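Local coordinates for protein CbsA (Xanthomonas oryzae pv. oryzae, PDB 5XYH) that probably cleaves cellobiose units from the non-reducing ends of cellulose chains as a secreted family 6 exoglucanase that attacks plant cell walls, at residues D148-N156 against N205-Y213; L111-K120 against S168-A178. All blocks are in the same frame, centred on the assembly; numbering follows the deposited sequence.

Contact 1. Residues D148-N156 against N205-Y213; sequences DSLPNLVTN and NMTPAISLY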
loop_
_atom_site.group_PDB
_atom_site.type_symbol
_atom_site.label_atom_id
_atom_site.label_comp_id
_atom_site.label_asym_id
_atom_site.label_seq_id
_atom_site.Cartn_x
_atom_site.Cartn_y
_atom_site.Cartn_z
ATOM N N ASP A 148 -1.135 5.505 -4.949
ATOM C CA ASP A 148 -1.645 6.859 -4.779
ATOM C C ASP A 148 -1.611 7.646 -6.086
ATOM O O ASP A 148 -1.361 8.851 -6.095
ATOM C CB ASP A 148 -0.870 7.591 -3.683
ATOM C CG ASP A 148 -1.612 8.793 -3.159
ATOM O OD1 ASP A 148 -2.869 8.808 -3.215
ATOM O OD2 ASP A 148 -0.928 9.728 -2.700
ATOM N N SER A 149 -1.827 6.981 -7.221
ATOM C CA SER A 149 -1.776 7.684 -8.494
ATOM C C SER A 149 -3.160 7.668 -9.113
ATOM O O SER A 149 -3.964 8.587 -8.848
ATOM C CB SER A 149 -0.712 7.071 -9.416
ATOM O OG SER A 149 -1.020 5.733 -9.747
ATOM N N LEU A 150 -3.495 6.661 -9.924
ATOM C CA LEU A 150 -4.709 6.668 -10.733
ATOM C C LEU A 150 -6.004 6.930 -9.963
ATOM O O LEU A 150 -6.836 7.701 -10.476
ATOM C CB LEU A 150 -4.816 5.339 -11.496
ATOM C CG LEU A 150 -3.759 5.108 -12.574
ATOM C CD1 LEU A 150 -4.074 3.860 -13.399
ATOM C CD2 LEU A 150 -3.669 6.324 -13.474
ATOM N N PRO A 151 -6.258 6.338 -8.784
ATOM C CA PRO A 151 -7.545 6.591 -8.108
ATOM C C PRO A 151 -7.864 8.069 -7.910
ATOM O O PRO A 151 -9.042 8.450 -7.950
ATOM C CB PRO A 151 -7.378 5.877 -6.760
ATOM C CG PRO A 151 -6.362 4.825 -7.015
ATOM C CD PRO A 151 -5.409 5.433 -7.984
ATOM N N ASN A 152 -6.847 8.917 -7.734
ATOM C CA ASN A 152 -7.109 10.341 -7.553
ATOM C C ASN A 152 -7.731 10.964 -8.789
ATOM O O ASN A 152 -8.456 11.961 -8.680
ATOM C CB ASN A 152 -5.826 11.080 -7.192
ATOM C CG ASN A 152 -5.224 10.592 -5.906
ATOM O OD1 ASN A 152 -5.846 10.692 -4.842
ATOM N ND2 ASN A 152 -3.995 10.058 -5.983
ATOM N N LEU A 153 -7.458 10.407 -9.971
ATOM C CA LEU A 153 -8.081 10.941 -11.177
ATOM C C LEU A 153 -9.589 10.724 -11.187
ATOM O O LEU A 153 -10.308 11.445 -11.889
ATOM C CB LEU A 153 -7.465 10.317 -12.428
ATOM C CG LEU A 153 -5.944 10.341 -12.564
ATOM C CD1 LEU A 153 -5.576 9.883 -13.947
ATOM C CD2 LEU A 153 -5.406 11.747 -12.305
ATOM N N VAL A 154 -10.084 9.763 -10.420
ATOM C CA VAL A 154 -11.508 9.479 -10.362
ATOM C C VAL A 154 -12.183 10.205 -9.206
ATOM O O VAL A 154 -13.267 10.766 -9.374
ATOM C CB VAL A 154 -11.741 7.956 -10.273
ATOM C CG1 VAL A 154 -13.231 7.652 -10.140
ATOM C CG2 VAL A 154 -11.158 7.268 -11.505
ATOM N N THR A 155 -11.558 10.228 -8.028
ATOM C CA THR A 155 -12.240 10.715 -6.833
ATOM C C THR A 155 -11.867 12.136 -6.451
ATOM O O THR A 155 -12.627 12.782 -5.723
ATOM C CB THR A 155 -11.944 9.803 -5.641
ATOM O OG1 THR A 155 -10.530 9.759 -5.425
ATOM C CG2 THR A 155 -12.458 8.390 -5.902
ATOM N N ASN A 156 -10.731 12.644 -6.920
ATOM C CA ASN A 156 -10.194 13.904 -6.421
ATOM C C ASN A 156 -9.938 14.897 -7.545
ATOM O O ASN A 156 -9.006 15.709 -7.465
ATOM C CB ASN A 156 -8.915 13.656 -5.628
ATOM C CG ASN A 156 -9.182 12.991 -4.308
ATOM O OD1 ASN A 156 -10.178 13.301 -3.637
ATOM N ND2 ASN A 156 -8.304 12.074 -3.916
ATOM N N ASN A 205 -18.633 6.527 -9.703
ATOM C CA ASN A 205 -17.181 6.406 -9.770
ATOM C C ASN A 205 -16.746 5.081 -10.383
ATOM O O ASN A 205 -15.644 4.995 -10.931
ATOM C CB ASN A 205 -16.560 6.544 -8.374
ATOM C CG ASN A 205 -16.679 7.947 -7.809
ATOM O OD1 ASN A 205 -16.751 8.930 -8.554
ATOM N ND2 ASN A 205 -16.682 8.051 -6.476
ATOM N N MET A 206 -17.575 4.045 -10.293
ATOM C CA MET A 206 -17.117 2.713 -10.678
ATOM C C MET A 206 -16.782 2.653 -12.171
ATOM O O MET A 206 -15.693 2.213 -12.557
ATOM C CB MET A 206 -18.173 1.674 -10.294
ATOM C CG MET A 206 -17.865 0.241 -10.741
ATOM S SD MET A 206 -16.452 -0.480 -9.863
ATOM C CE MET A 206 -17.289 -1.589 -8.726
ATOM N N THR A 207 -17.700 3.111 -13.029
ATOM C CA THR A 207 -17.442 3.059 -14.470
ATOM C C THR A 207 -16.178 3.802 -14.882
ATOM O O THR A 207 -15.339 3.196 -15.577
ATOM C CB THR A 207 -18.666 3.569 -15.237
ATOM O OG1 THR A 207 -19.708 2.583 -15.153
ATOM C CG2 THR A 207 -18.314 3.839 -16.701
ATOM N N PRO A 208 -15.956 5.071 -14.506
ATOM C CA PRO A 208 -14.675 5.696 -14.884
ATOM C C PRO A 208 -13.474 5.014 -14.250
ATOM O O PRO A 208 -12.411 4.967 -14.880
ATOM C CB PRO A 208 -14.829 7.155 -14.422
ATOM C CG PRO A 208 -15.910 7.130 -13.384
ATOM C CD PRO A 208 -16.836 6.011 -13.787
ATOM N N ALA A 209 -13.605 4.466 -13.040
ATOM C CA ALA A 209 -12.474 3.781 -12.417
ATOM C C ALA A 209 -12.091 2.545 -13.213
ATOM O O ALA A 209 -10.948 2.398 -13.659
ATOM C CB ALA A 209 -12.810 3.399 -10.976
ATOM N N ILE A 210 -13.052 1.642 -13.408
ATOM C CA ILE A 210 -12.799 0.442 -14.197
ATOM C C ILE A 210 -12.333 0.814 -15.599
ATOM O O ILE A 210 -11.334 0.287 -16.089
ATOM C CB ILE A 210 -14.050 -0.450 -14.230
ATOM C CG1 ILE A 210 -14.447 -0.892 -12.815
ATOM C CG2 ILE A 210 -13.841 -1.628 -15.162
ATOM C CD1 ILE A 210 -13.341 -1.549 -12.015
ATOM N N SER A 211 -13.031 1.743 -16.263
ATOM C CA SER A 211 -12.633 2.081 -17.627
ATOM C C SER A 211 -11.264 2.754 -17.674
ATOM O O SER A 211 -10.525 2.577 -18.652
ATOM C CB SER A 211 -13.682 2.968 -18.294
ATOM O OG SER A 211 -13.412 4.336 -18.060
ATOM N N LEU A 212 -10.897 3.503 -16.627
ATOM C CA LEU A 212 -9.564 4.094 -16.563
ATOM C C LEU A 212 -8.487 3.022 -16.510
ATOM O O LEU A 212 -7.565 3.017 -17.326
ATOM C CB LEU A 212 -9.439 5.019 -15.349
ATOM C CG LEU A 212 -8.038 5.555 -15.043
ATOM C CD1 LEU A 212 -7.515 6.383 -16.193
ATOM C CD2 LEU A 212 -8.061 6.372 -13.746
ATOM N N TYR A 213 -8.574 2.113 -15.540
ATOM C CA TYR A 213 -7.577 1.052 -15.462
ATOM C C TYR A 213 -7.583 0.209 -16.727
ATOM O O TYR A 213 -6.524 -0.179 -17.231
ATOM C CB TYR A 213 -7.819 0.181 -14.224
ATOM C CG TYR A 213 -7.293 0.826 -12.954
ATOM C CD1 TYR A 213 -8.021 1.814 -12.297
ATOM C CD2 TYR A 213 -6.068 0.464 -12.437
ATOM C CE1 TYR A 213 -7.529 2.415 -11.134
ATOM C CE2 TYR A 213 -5.570 1.052 -11.284
ATOM C CZ TYR A 213 -6.286 2.020 -10.639
ATOM O OH TYR A 213 -5.751 2.583 -9.495
#
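Leu150 and Tyr213 form the tight end of this contact between the short helix 150-155 and the start of helix 206-218, which run roughly antiparallel with axes 9.5 Å apart. They follow strands 140-145 and 188-193, parallel neighbours in the distorted alpha/beta barrel of family 6, and here the short helix packs on the longer. Leu150 CD1 sits over one face of the Tyr213 ring, 4.0 Å from its centroid, a CH-pi contact displaced toward the rim, while Leu150 CB reaches Tyr213 CZ at 3.7 Å. Pro151 crosses the tyrosine at about a right angle, its CD a close van der Waals neighbour of Tyr213 OH at 3.2 Å, near the ring plane. Leu212 CD2 carries the buried packing onward, touching Leu150 CB, Leu153 CB and Val154 CG2.

Val154 leads out to the looser side. Its chi1 of 177° puts CG1 anti to the backbone N and CG2 anti to the carbonyl carbon, which aims CG2 at Ala209 CA (3.8 Å) and Leu212, and CG1 at Asn205 O (3.7 Å). The small Ala209 probably lets its CA come within 6.1 Å of Val154 CA. Val154 CG1 to Pro208 CG and Thr155 CG2 to Asn205 ND2 (4.3 Å) are slacker approaches between partly exposed residues. The helices thus cohere by apolar shape and one CH-pi contact, while Tyr213 OH bonds to Asp193 O, Asn205 ND2 to Trp199 O and Thr155 OG1 to Pro151 O in its own helix.

Contact 2. Residues L111-K120 against S168-A178; sequences LTQAGLQRYK and SGIYEAGIKYA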
loop_
_atom_site.group_PDB
_atom_site.type_symbol
_atom_site.label_atom_id
_atom_site.label_comp_id
_atom_site.label_asym_id
_atom_site.label_seq_id
_atom_site.Cartn_x
_atom_site.Cartn_y
_atom_site.Cartn_z
ATOM N N LEU A 111 5.234 17.626 -12.531
ATOM C CA LEU A 111 4.156 17.242 -13.440
ATOM C C LEU A 111 4.267 18.050 -14.731
ATOM O O LEU A 111 3.466 18.940 -15.030
ATOM C CB LEU A 111 2.803 17.440 -12.773
ATOM C CG LEU A 111 1.641 16.856 -13.573
ATOM C CD1 LEU A 111 1.592 15.324 -13.427
ATOM C CD2 LEU A 111 0.317 17.515 -13.165
ATOM N N THR A 112 5.299 17.711 -15.498
ATOM C CA THR A 112 5.574 18.282 -16.807
ATOM C C THR A 112 6.077 17.170 -17.716
ATOM O O THR A 112 6.497 16.105 -17.251
ATOM C CB THR A 112 6.639 19.389 -16.744
ATOM O OG1 THR A 112 7.877 18.813 -16.309
ATOM C CG2 THR A 112 6.233 20.517 -15.766
ATOM N N GLN A 113 6.066 17.443 -19.023
ATOM C CA GLN A 113 6.677 16.516 -19.975
ATOM C C GLN A 113 8.151 16.283 -19.668
ATOM O O GLN A 113 8.644 15.149 -19.758
ATOM C CB GLN A 113 6.508 17.040 -21.394
ATOM C CG GLN A 113 5.091 16.932 -21.889
ATOM C CD GLN A 113 4.601 15.498 -21.910
ATOM O OE1 GLN A 113 5.334 14.586 -22.304
ATOM N NE2 GLN A 113 3.356 15.291 -21.478
ATOM N N ALA A 114 8.880 17.337 -19.290
ATOM C CA ALA A 114 10.257 17.123 -18.864
ATOM C C ALA A 114 10.311 16.185 -17.660
ATOM O O ALA A 114 11.192 15.314 -17.575
ATOM C CB ALA A 114 10.929 18.462 -18.559
ATOM N N GLY A 115 9.358 16.325 -16.732
ATOM C CA GLY A 115 9.313 15.422 -15.597
ATOM C C GLY A 115 9.071 13.993 -16.030
ATOM O O GLY A 115 9.734 13.067 -15.557
ATOM N N LEU A 116 8.144 13.804 -16.963
ATOM C CA LEU A 116 7.838 12.467 -17.457
ATOM C C LEU A 116 9.051 11.827 -18.126
ATOM O O LEU A 116 9.302 10.626 -17.947
ATOM C CB LEU A 116 6.658 12.536 -18.420
ATOM C CG LEU A 116 6.221 11.234 -19.086
ATOM C CD1 LEU A 116 5.791 10.223 -18.032
ATOM C CD2 LEU A 116 5.120 11.502 -20.080
ATOM N N GLN A 117 9.828 12.609 -18.883
ATOM C CA GLN A 117 11.002 12.027 -19.539
ATOM C C GLN A 117 12.052 11.589 -18.523
ATOM O O GLN A 117 12.741 10.579 -18.723
ATOM C CB GLN A 117 11.621 13.012 -20.534
ATOM C CG GLN A 117 12.693 12.346 -21.407
ATOM C CD GLN A 117 12.098 11.261 -22.292
ATOM O OE1 GLN A 117 11.208 11.526 -23.090
ATOM N NE2 GLN A 117 12.561 10.026 -22.122
ATOM N N ARG A 118 12.216 12.356 -17.443
ATOM C CA ARG A 118 13.100 11.912 -16.372
ATOM C C ARG A 118 12.600 10.604 -15.775
ATOM O O ARG A 118 13.387 9.677 -15.535
ATOM C CB ARG A 118 13.214 12.978 -15.279
ATOM C CG ARG A 118 13.921 14.250 -15.676
ATOM C CD ARG A 118 14.270 15.053 -14.425
ATOM N NE ARG A 118 15.290 14.365 -13.640
ATOM C CZ ARG A 118 15.538 14.580 -12.350
ATOM N NH1 ARG A 118 14.829 15.462 -11.666
ATOM N NH2 ARG A 118 16.505 13.905 -11.741
ATOM N N TYR A 119 11.289 10.517 -15.525
ATOM C CA TYR A 119 10.692 9.283 -15.016
ATOM C C TYR A 119 11.043 8.096 -15.911
ATOM O O TYR A 119 11.425 7.022 -15.426
ATOM C CB TYR A 119 9.173 9.458 -14.917
ATOM C CG TYR A 119 8.427 8.259 -14.376
ATOM C CD1 TYR A 119 8.435 7.974 -13.023
ATOM C CD2 TYR A 119 7.668 7.444 -15.221
ATOM C CE1 TYR A 119 7.742 6.892 -12.513
ATOM C CE2 TYR A 119 6.969 6.353 -14.724
ATOM C CZ TYR A 119 7.006 6.094 -13.362
ATOM O OH TYR A 119 6.322 5.029 -12.840
ATOM N N LYS A 120 10.915 8.283 -17.232
ATOM C CA LYS A 120 11.221 7.211 -18.177
ATOM C C LYS A 120 12.699 6.839 -18.146
ATOM O O LYS A 120 13.045 5.658 -18.036
ATOM C CB LYS A 120 10.814 7.620 -19.596
ATOM C CG LYS A 120 9.322 7.792 -19.820
ATOM C CD LYS A 120 9.043 8.315 -21.228
ATOM C CE LYS A 120 7.549 8.328 -21.538
ATOM N NZ LYS A 120 7.283 8.930 -22.881
ATOM N N SER A 168 -3.291 16.522 -18.375
ATOM C CA SER A 168 -1.978 16.449 -19.006
ATOM C C SER A 168 -1.694 15.075 -19.597
ATOM O O SER A 168 -0.772 14.944 -20.407
ATOM C CB SER A 168 -0.884 16.791 -17.997
ATOM O OG SER A 168 -0.742 15.739 -17.046
ATOM N N GLY A 169 -2.436 14.048 -19.189
ATOM C CA GLY A 169 -2.146 12.691 -19.616
ATOM C C GLY A 169 -0.943 12.057 -18.953
ATOM O O GLY A 169 -0.645 10.895 -19.241
ATOM N N ILE A 170 -0.275 12.757 -18.029
ATOM C CA ILE A 170 1.041 12.312 -17.576
ATOM C C ILE A 170 0.936 11.083 -16.675
ATOM O O ILE A 170 1.742 10.154 -16.798
ATOM C CB ILE A 170 1.795 13.467 -16.895
ATOM C CG1 ILE A 170 2.126 14.540 -17.945
ATOM C CG2 ILE A 170 3.065 12.955 -16.248
ATOM C CD1 ILE A 170 2.833 15.795 -17.385
ATOM N N TYR A 171 -0.044 11.042 -15.758
ATOM C CA TYR A 171 -0.207 9.839 -14.942
ATOM C C TYR A 171 -0.388 8.608 -15.822
ATOM O O TYR A 171 0.302 7.600 -15.645
ATOM C CB TYR A 171 -1.398 9.965 -13.992
ATOM C CG TYR A 171 -1.094 10.589 -12.653
ATOM C CD1 TYR A 171 0.016 11.406 -12.473
ATOM C CD2 TYR A 171 -1.944 10.380 -11.566
ATOM C CE1 TYR A 171 0.275 11.995 -11.236
ATOM C CE2 TYR A 171 -1.696 10.955 -10.332
ATOM C CZ TYR A 171 -0.593 11.766 -10.171
ATOM O OH TYR A 171 -0.357 12.331 -8.945
ATOM N N GLU A 172 -1.299 8.690 -16.799
ATOM C CA GLU A 172 -1.563 7.553 -17.674
ATOM C C GLU A 172 -0.343 7.214 -18.518
ATOM O O GLU A 172 -0.069 6.035 -18.770
ATOM C CB GLU A 172 -2.779 7.842 -18.558
ATOM C CG GLU A 172 -4.062 7.962 -17.755
ATOM C CD GLU A 172 -5.204 8.588 -18.533
ATOM O OE1 GLU A 172 -5.963 7.834 -19.176
ATOM O OE2 GLU A 172 -5.349 9.841 -18.482
ATOM N N ALA A 173 0.406 8.237 -18.952
ATOM C CA ALA A 173 1.609 7.981 -19.741
ATOM C C ALA A 173 2.678 7.306 -18.899
ATOM O O ALA A 173 3.353 6.388 -19.373
ATOM C CB ALA A 173 2.147 9.279 -20.344
ATOM N N GLY A 174 2.837 7.744 -17.647
ATOM C CA GLY A 174 3.804 7.110 -16.761
ATOM C C GLY A 174 3.483 5.654 -16.459
ATOM O O GLY A 174 4.373 4.801 -16.454
ATOM N N ILE A 175 2.216 5.356 -16.170
ATOM C CA ILE A 175 1.829 3.973 -15.892
ATOM C C ILE A 175 2.075 3.100 -17.115
ATOM O O ILE A 175 2.609 1.992 -17.009
ATOM C CB ILE A 175 0.360 3.888 -15.447
ATOM C CG1 ILE A 175 0.090 4.739 -14.204
ATOM C CG2 ILE A 175 -0.032 2.416 -15.236
ATOM C CD1 ILE A 175 0.402 4.081 -12.901
ATOM N N LYS A 176 1.670 3.580 -18.291
ATOM C CA LYS A 176 1.841 2.785 -19.502
ATOM C C LYS A 176 3.309 2.451 -19.730
ATOM O O LYS A 176 3.655 1.303 -20.042
ATOM C CB LYS A 176 1.257 3.528 -20.709
ATOM C CG LYS A 176 1.612 2.899 -22.044
ATOM C CD LYS A 176 1.202 3.785 -23.212
ATOM C CE LYS A 176 1.315 3.024 -24.508
ATOM N NZ LYS A 176 0.816 3.771 -25.693
ATOM N N TYR A 177 4.192 3.440 -19.551
ATOM C CA TYR A 177 5.615 3.202 -19.771
ATOM C C TYR A 177 6.173 2.231 -18.737
ATOM O O TYR A 177 6.945 1.320 -19.073
ATOM C CB TYR A 177 6.370 4.534 -19.730
ATOM C CG TYR A 177 7.799 4.459 -20.212
ATOM C CD1 TYR A 177 8.103 4.625 -21.556
ATOM C CD2 TYR A 177 8.840 4.227 -19.325
ATOM C CE1 TYR A 177 9.397 4.550 -22.008
ATOM C CE2 TYR A 177 10.150 4.155 -19.770
ATOM C CZ TYR A 177 10.423 4.319 -21.113
ATOM O OH TYR A 177 11.725 4.264 -21.567
ATOM N N ALA A 178 5.801 2.417 -17.466
ATOM C CA ALA A 178 6.223 1.484 -16.429
ATOM C C ALA A 178 5.791 0.069 -16.768
ATOM O O ALA A 178 6.600 -0.863 -16.721
ATOM C CB ALA A 178 5.664 1.909 -15.069
#
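Leu111, in the loop before helix 113-131, meets Ile170 at the start of helix 170-183. With CG anti to the backbone N (chi1 -171°), its branched end is turned toward the second helix, and CD1 lies 3.9 Å from Ile170 CB and close to Tyr171 CE1. Thr112 caps the first helix, its OG1 accepting from Gly115 N at 2.9 Å, and the backbone of this turn is a seat for Ile170, whose CD1 comes within 3.5 Å of Thr112 C. Gln113 bends at chi2 and brings NE2 obliquely across Ile170 CG1, a van der Waals contact on the solvent side, where Gln113 is exposed. One turn on, Leu116 splits its methyls over the second helix: CD2 touches Ala173 CB at 3.7 Å and CD1 rests on the backbone of Gly174. The two helices run side by side at 14°, as expected of successive beta-alpha-beta crossovers in the distorted alpha/beta barrel of family 6 glycoside hydrolases; they follow the parallel neighbour strands 86-92 and 140-145. Tyr119 lies against Gly174, where the lack of a side chain admits the ring: CE2 is 3.5 Å from Gly174 O, which lies at the ring edge, and OH passes Ala178 CB to bond with Glu146. Lys120, extended beyond CG, runs its methylenes across the Tyr177 ring, CG making a CH-pi contact over the face, 3.5 Å from the centroid and 6° off the normal, while Tyr177 OH is held by Asp125.

Overall arrangement
Past strand 86-92, the chain lays down 111-120 at the head of helix 113-131, then passes through strand 140-145 to 148-156. It next reaches 168-178, where contact 2 closes a loop of 47 residues; beyond strand 188-193 the segment 205-213 returns to 148-156 and contact 1 closes one of 48. The two loops cross, since contact 1 begins inside the loop of contact 2 and ends beyond it. The centres of contacts 1 and 2 lie about 17 Å apart, yet they touch: the Tyr171 ring packs on Ser149 and Leu153, and Leu212 meets Glu172. Helix 170-183 therefore joins helix 113-131 to helices 150-155 and 206-218, linking the helices that accompany three neighbouring parallel strands.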